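Local coordinates for possible hydrolase (Mycobacterium tuberculosis, PDB 6WYN), which hydrolyses carboxylic esters, preferring short, straight-chain alkyl esters such as butanoates, and is likely involved in ester and lipid metabolism, at residues 159-173 with 259-272. Numbering follows the deposited sequence.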
loop_
_atom_site.group_PDB
_atom_site.type_symbol
_atom_site.label_atom_id
_atom_site.label_comp_id
_atom_site.label_asym_id
_atom_site.label_seq_id
_atom_site.Cartn_x
_atom_site.Cartn_y
_atom_site.Cartn_z
ATOM N N LEU A 159 5.202 -1.586 -7.172
ATOM C CA LEU A 159 5.835 -2.573 -8.102
ATOM C C LEU A 159 4.757 -3.585 -8.546
ATOM O O LEU A 159 4.708 -3.922 -9.741
ATOM C CB LEU A 159 7.024 -3.237 -7.404
ATOM C CG LEU A 159 8.089 -2.275 -6.870
ATOM C CD1 LEU A 159 9.357 -3.015 -6.541
ATOM C CD2 LEU A 159 8.381 -1.175 -7.873
ATOM N N THR A 160 3.815 -3.917 -7.663
ATOM C CA THR A 160 2.655 -4.776 -8.037
ATOM C C THR A 160 1.897 -4.082 -9.165
ATOM O O THR A 160 1.563 -4.734 -10.151
ATOM C CB THR A 160 1.798 -5.137 -6.818
ATOM O OG1 THR A 160 2.692 -5.783 -5.916
ATOM C CG2 THR A 160 0.652 -6.057 -7.160
ATOM N N ALA A 161 1.705 -2.769 -9.055
ATOM C CA ALA A 161 0.982 -1.978 -10.059
ATOM C C ALA A 161 1.722 -2.015 -11.387
ATOM O O ALA A 161 1.059 -2.095 -12.417
ATOM C CB ALA A 161 0.783 -0.562 -9.608
ATOM N N ILE A 162 3.036 -1.900 -11.367
ATOM C CA ILE A 162 3.821 -1.962 -12.615
ATOM C C ILE A 162 3.523 -3.303 -13.300
ATOM O O ILE A 162 3.216 -3.281 -14.476
ATOM C CB ILE A 162 5.320 -1.777 -12.340
ATOM C CG1 ILE A 162 5.623 -0.323 -11.995
ATOM C CG2 ILE A 162 6.115 -2.251 -13.559
ATOM C CD1 ILE A 162 6.990 -0.102 -11.414
ATOM N N ARG A 163 3.629 -4.410 -12.576
ATOM C CA ARG A 163 3.416 -5.754 -13.160
ATOM C C ARG A 163 1.981 -5.861 -13.693
ATOM O O ARG A 163 1.798 -6.250 -14.881
ATOM C CB ARG A 163 3.784 -6.850 -12.174
ATOM C CG ARG A 163 3.766 -8.224 -12.837
ATOM C CD ARG A 163 4.343 -8.309 -14.261
ATOM N NE ARG A 163 4.124 -9.613 -14.864
ATOM C CZ ARG A 163 4.466 -9.968 -16.107
ATOM N NH1 ARG A 163 4.200 -11.195 -16.534
ATOM N NH2 ARG A 163 5.069 -9.113 -16.917
ATOM N N LEU A 164 0.988 -5.380 -12.943
ATOM C CA LEU A 164 -0.405 -5.347 -13.454
ATOM C C LEU A 164 -0.479 -4.567 -14.767
ATOM O O LEU A 164 -1.166 -5.029 -15.711
ATOM C CB LEU A 164 -1.338 -4.721 -12.423
ATOM C CG LEU A 164 -1.656 -5.604 -11.225
ATOM C CD1 LEU A 164 -2.316 -4.785 -10.117
ATOM C CD2 LEU A 164 -2.578 -6.764 -11.649
ATOM N N ALA A 165 0.109 -3.375 -14.834
ATOM C CA ALA A 165 0.016 -2.508 -16.039
ATOM C C ALA A 165 0.571 -3.256 -17.259
ATOM O O ALA A 165 0.116 -2.999 -18.381
ATOM C CB ALA A 165 0.780 -1.224 -15.823
ATOM N N ALA A 166 1.592 -4.076 -17.030
ATOM C CA ALA A 166 2.314 -4.817 -18.083
ATOM C C ALA A 166 1.431 -5.972 -18.555
ATOM O O ALA A 166 1.265 -6.104 -19.762
ATOM C CB ALA A 166 3.630 -5.330 -17.559
ATOM N N MET A 167 0.896 -6.754 -17.618
ATOM C CA MET A 167 0.214 -8.034 -17.922
ATOM C C MET A 167 -1.238 -7.736 -18.293
ATOM O O MET A 167 -1.766 -8.465 -19.141
ATOM C CB MET A 167 0.335 -9.060 -16.781
ATOM C CG MET A 167 -0.507 -8.780 -15.555
ATOM S SD MET A 167 -0.277 -10.032 -14.238
ATOM C CE MET A 167 -1.473 -11.247 -14.808
ATOM N N ALA A 168 -1.827 -6.668 -17.756
ATOM C CA ALA A 168 -3.235 -6.289 -17.991
ATOM C C ALA A 168 -3.325 -4.814 -18.366
ATOM O O ALA A 168 -3.928 -4.021 -17.642
ATOM C CB ALA A 168 -4.070 -6.605 -16.768
ATOM N N PRO A 169 -2.823 -4.426 -19.556
ATOM C CA PRO A 169 -2.964 -3.050 -20.039
ATOM C C PRO A 169 -4.406 -2.505 -20.019
ATOM O O PRO A 169 -4.657 -1.581 -19.273
ATOM C CB PRO A 169 -2.450 -3.097 -21.485
ATOM C CG PRO A 169 -1.595 -4.359 -21.549
ATOM C CD PRO A 169 -2.159 -5.313 -20.520
ATOM N N ASP A 170 -5.312 -3.096 -20.812
ATOM C CA ASP A 170 -6.728 -2.667 -20.994
ATOM C C ASP A 170 -7.239 -2.019 -19.703
ATOM O O ASP A 170 -7.866 -0.967 -19.811
ATOM C CB ASP A 170 -7.611 -3.846 -21.422
ATOM C CG ASP A 170 -7.450 -5.079 -20.551
ATOM O OD1 ASP A 170 -6.362 -5.691 -20.592
ATOM O OD2 ASP A 170 -8.394 -5.407 -19.826
ATOM N N LEU A 171 -6.963 -2.628 -18.548
ATOM C CA LEU A 171 -7.281 -2.122 -17.185
ATOM C C LEU A 171 -6.624 -0.739 -16.933
ATOM O O LEU A 171 -7.349 0.283 -16.942
ATOM C CB LEU A 171 -6.761 -3.146 -16.161
ATOM C CG LEU A 171 -7.745 -3.586 -15.071
ATOM C CD1 LEU A 171 -8.227 -5.013 -15.332
ATOM C CD2 LEU A 171 -7.135 -3.472 -13.672
ATOM N N VAL A 172 -5.298 -0.723 -16.699
ATOM C CA VAL A 172 -4.480 0.368 -16.074
ATOM C C VAL A 172 -4.251 1.479 -17.096
ATOM O O VAL A 172 -3.443 1.258 -18.019
ATOM C CB VAL A 172 -3.108 -0.158 -15.606
ATOM C CG1 VAL A 172 -2.280 0.926 -14.925
ATOM C CG2 VAL A 172 -3.220 -1.388 -14.719
ATOM N N GLY A 173 -4.914 2.617 -16.939
ATOM C CA GLY A 173 -4.682 3.786 -17.805
ATOM C C GLY A 173 -3.478 4.582 -17.326
ATOM O O GLY A 173 -2.769 5.147 -18.184
ATOM N N PHE A 259 13.634 -8.313 -10.678
ATOM C CA PHE A 259 13.591 -6.852 -10.871
ATOM C C PHE A 259 14.036 -6.487 -12.310
ATOM O O PHE A 259 13.471 -5.558 -12.902
ATOM C CB PHE A 259 14.396 -6.223 -9.721
ATOM C CG PHE A 259 13.761 -6.277 -8.344
ATOM C CD1 PHE A 259 12.880 -5.285 -7.917
ATOM C CD2 PHE A 259 14.109 -7.246 -7.419
ATOM C CE1 PHE A 259 12.328 -5.309 -6.632
ATOM C CE2 PHE A 259 13.579 -7.253 -6.132
ATOM C CZ PHE A 259 12.668 -6.299 -5.741
ATOM N N ALA A 260 14.989 -7.232 -12.891
ATOM C CA ALA A 260 15.353 -7.186 -14.328
ATOM C C ALA A 260 14.065 -7.334 -15.142
ATOM O O ALA A 260 13.832 -6.447 -16.013
ATOM C CB ALA A 260 16.344 -8.291 -14.653
ATOM N N GLY A 261 13.252 -8.383 -14.826
ATOM C CA GLY A 261 11.932 -8.583 -15.450
ATOM C C GLY A 261 11.032 -7.384 -15.197
ATOM O O GLY A 261 10.232 -7.009 -16.047
ATOM N N LEU A 262 11.129 -6.795 -14.023
ATOM C CA LEU A 262 10.264 -5.650 -13.667
ATOM C C LEU A 262 10.667 -4.400 -14.484
ATOM O O LEU A 262 9.751 -3.714 -14.981
ATOM C CB LEU A 262 10.400 -5.448 -12.159
ATOM C CG LEU A 262 9.286 -4.648 -11.507
ATOM C CD1 LEU A 262 7.914 -5.228 -11.822
ATOM C CD2 LEU A 262 9.540 -4.596 -10.009
ATOM N N TRP A 263 11.966 -4.130 -14.672
ATOM C CA TRP A 263 12.429 -3.093 -15.643
ATOM C C TRP A 263 12.010 -3.404 -17.080
ATOM O O TRP A 263 11.689 -2.451 -17.790
ATOM C CB TRP A 263 13.928 -2.855 -15.545
ATOM C CG TRP A 263 14.321 -2.021 -14.367
ATOM C CD1 TRP A 263 15.099 -2.403 -13.318
ATOM C CD2 TRP A 263 13.901 -0.672 -14.098
ATOM N NE1 TRP A 263 15.265 -1.361 -12.454
ATOM C CE2 TRP A 263 14.535 -0.284 -12.902
ATOM C CE3 TRP A 263 13.103 0.261 -14.782
ATOM C CZ2 TRP A 263 14.338 0.971 -12.334
ATOM C CZ3 TRP A 263 12.928 1.518 -14.239
ATOM C CH2 TRP A 263 13.557 1.871 -13.037
ATOM N N ASP A 264 11.935 -4.672 -17.511
ATOM C CA ASP A 264 11.402 -4.992 -18.861
ATOM C C ASP A 264 9.949 -4.582 -18.934
ATOM O O ASP A 264 9.539 -4.082 -20.006
ATOM C CB ASP A 264 11.535 -6.465 -19.222
ATOM C CG ASP A 264 12.982 -6.832 -19.437
ATOM O OD1 ASP A 264 13.746 -5.941 -19.864
ATOM O OD2 ASP A 264 13.338 -7.947 -19.077
ATOM N N ASP A 265 9.193 -4.812 -17.857
ATOM C CA ASP A 265 7.769 -4.378 -17.779
ATOM C C ASP A 265 7.664 -2.854 -17.896
ATOM O O ASP A 265 6.826 -2.428 -18.656
ATOM C CB ASP A 265 7.082 -4.860 -16.505
ATOM C CG ASP A 265 6.859 -6.357 -16.478
ATOM O OD1 ASP A 265 6.940 -6.995 -17.577
ATOM O OD2 ASP A 265 6.636 -6.878 -15.367
ATOM N N VAL A 266 8.478 -2.081 -17.172
ATOM C CA VAL A 266 8.533 -0.584 -17.324
ATOM C C VAL A 266 8.838 -0.204 -18.784
ATOM O O VAL A 266 8.154 0.698 -19.314
ATOM C CB VAL A 266 9.563 0.054 -16.375
ATOM C CG1 VAL A 266 9.698 1.547 -16.662
ATOM C CG2 VAL A 266 9.206 -0.200 -14.917
ATOM N N ASP A 267 9.790 -0.884 -19.438
ATOM C CA ASP A 267 10.138 -0.581 -20.851
ATOM C C ASP A 267 8.918 -0.797 -21.748
ATOM O O ASP A 267 8.732 0.037 -22.667
ATOM C CB ASP A 267 11.288 -1.443 -21.379
ATOM C CG ASP A 267 12.631 -1.135 -20.761
ATOM O OD1 ASP A 267 12.745 -0.082 -20.170
ATOM O OD2 ASP A 267 13.528 -1.992 -20.821
ATOM N N ALA A 268 8.074 -1.795 -21.453
ATOM C CA ALA A 268 6.918 -2.187 -22.298
ATOM C C ALA A 268 5.629 -1.424 -21.958
ATOM O O ALA A 268 4.823 -1.267 -22.871
ATOM C CB ALA A 268 6.689 -3.675 -22.181
ATOM N N LEU A 269 5.378 -1.036 -20.702
ATOM C CA LEU A 269 4.093 -0.379 -20.270
ATOM C C LEU A 269 3.809 0.791 -21.191
ATOM O O LEU A 269 4.762 1.567 -21.354
ATOM C CB LEU A 269 4.238 0.300 -18.895
ATOM C CG LEU A 269 4.538 -0.629 -17.748
ATOM C CD1 LEU A 269 4.627 0.133 -16.460
ATOM C CD2 LEU A 269 3.478 -1.704 -17.712
ATOM N N SER A 270 2.558 1.054 -21.557
ATOM C CA SER A 270 2.189 2.387 -22.118
ATOM C C SER A 270 1.529 3.290 -21.058
ATOM O O SER A 270 1.437 4.474 -21.286
ATOM C CB SER A 270 1.318 2.260 -23.334
ATOM O OG SER A 270 0.183 1.506 -22.991
ATOM N N ALA A 271 1.081 2.788 -19.914
ATOM C CA ALA A 271 0.471 3.674 -18.892
ATOM C C ALA A 271 1.476 4.747 -18.460
ATOM O O ALA A 271 2.594 4.428 -18.092
ATOM C CB ALA A 271 0.050 2.843 -17.718
ATOM N N PRO A 272 1.128 6.040 -18.482
ATOM C CA PRO A 272 1.951 7.068 -17.852
ATOM C C PRO A 272 2.208 6.788 -16.370
ATOM O O PRO A 272 1.357 6.243 -15.686
ATOM C CB PRO A 272 1.111 8.349 -18.016
ATOM C CG PRO A 272 0.291 8.061 -19.277
ATOM C CD PRO A 272 -0.069 6.599 -19.114
HETATM O O HOH W 1 0.104 -0.211 -19.701
#
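R163 and D265 form the one salt bridge between the two helices. R163 NH2 lies 2.9 Å from D265 OD1, and its weak hydrogen bond to D265 OD2 is bent, with an N-H...O angle of 146°. Both carboxylate oxygens therefore face the same nitrogen, and the guanidinium and carboxylate planes are only 16° apart. R163 gets there by folding its chain at chi2, which brings CD against the acid as well, while M167 CB lies on one face of the guanidinium, displaced toward the rim.

Water 1 makes the second polar link: it donates to A165 O at 3.1 Å and accepts from A271 N at 3.2 Å, so a carbonyl near the end of one helix and an amide just beyond the other are both satisfied. L269 O is taken by T297 OG1.

Apolar contacts run along the interface. Toward the water, I162 CG2 meets the methyls of L262, V266 and L269, and L269 CD2 sits against A165 CB and A166 CB, modelled rather tightly. At the end where helix 260-268 starts, L159 CD1 reaches L262 CD2 and the edge of the F259 ring.

The axes of 159-167 and 260-268 approach to 9.0 Å at 55°. Helix 156-167 follows the probable nucleophile elbow of this alpha/beta hydrolase; helix 130-144 flanks it, helix 182-200 touches L159 and F259, helix 286-295 borders W263 and V266, and strand 174-178 meets A165 and L269.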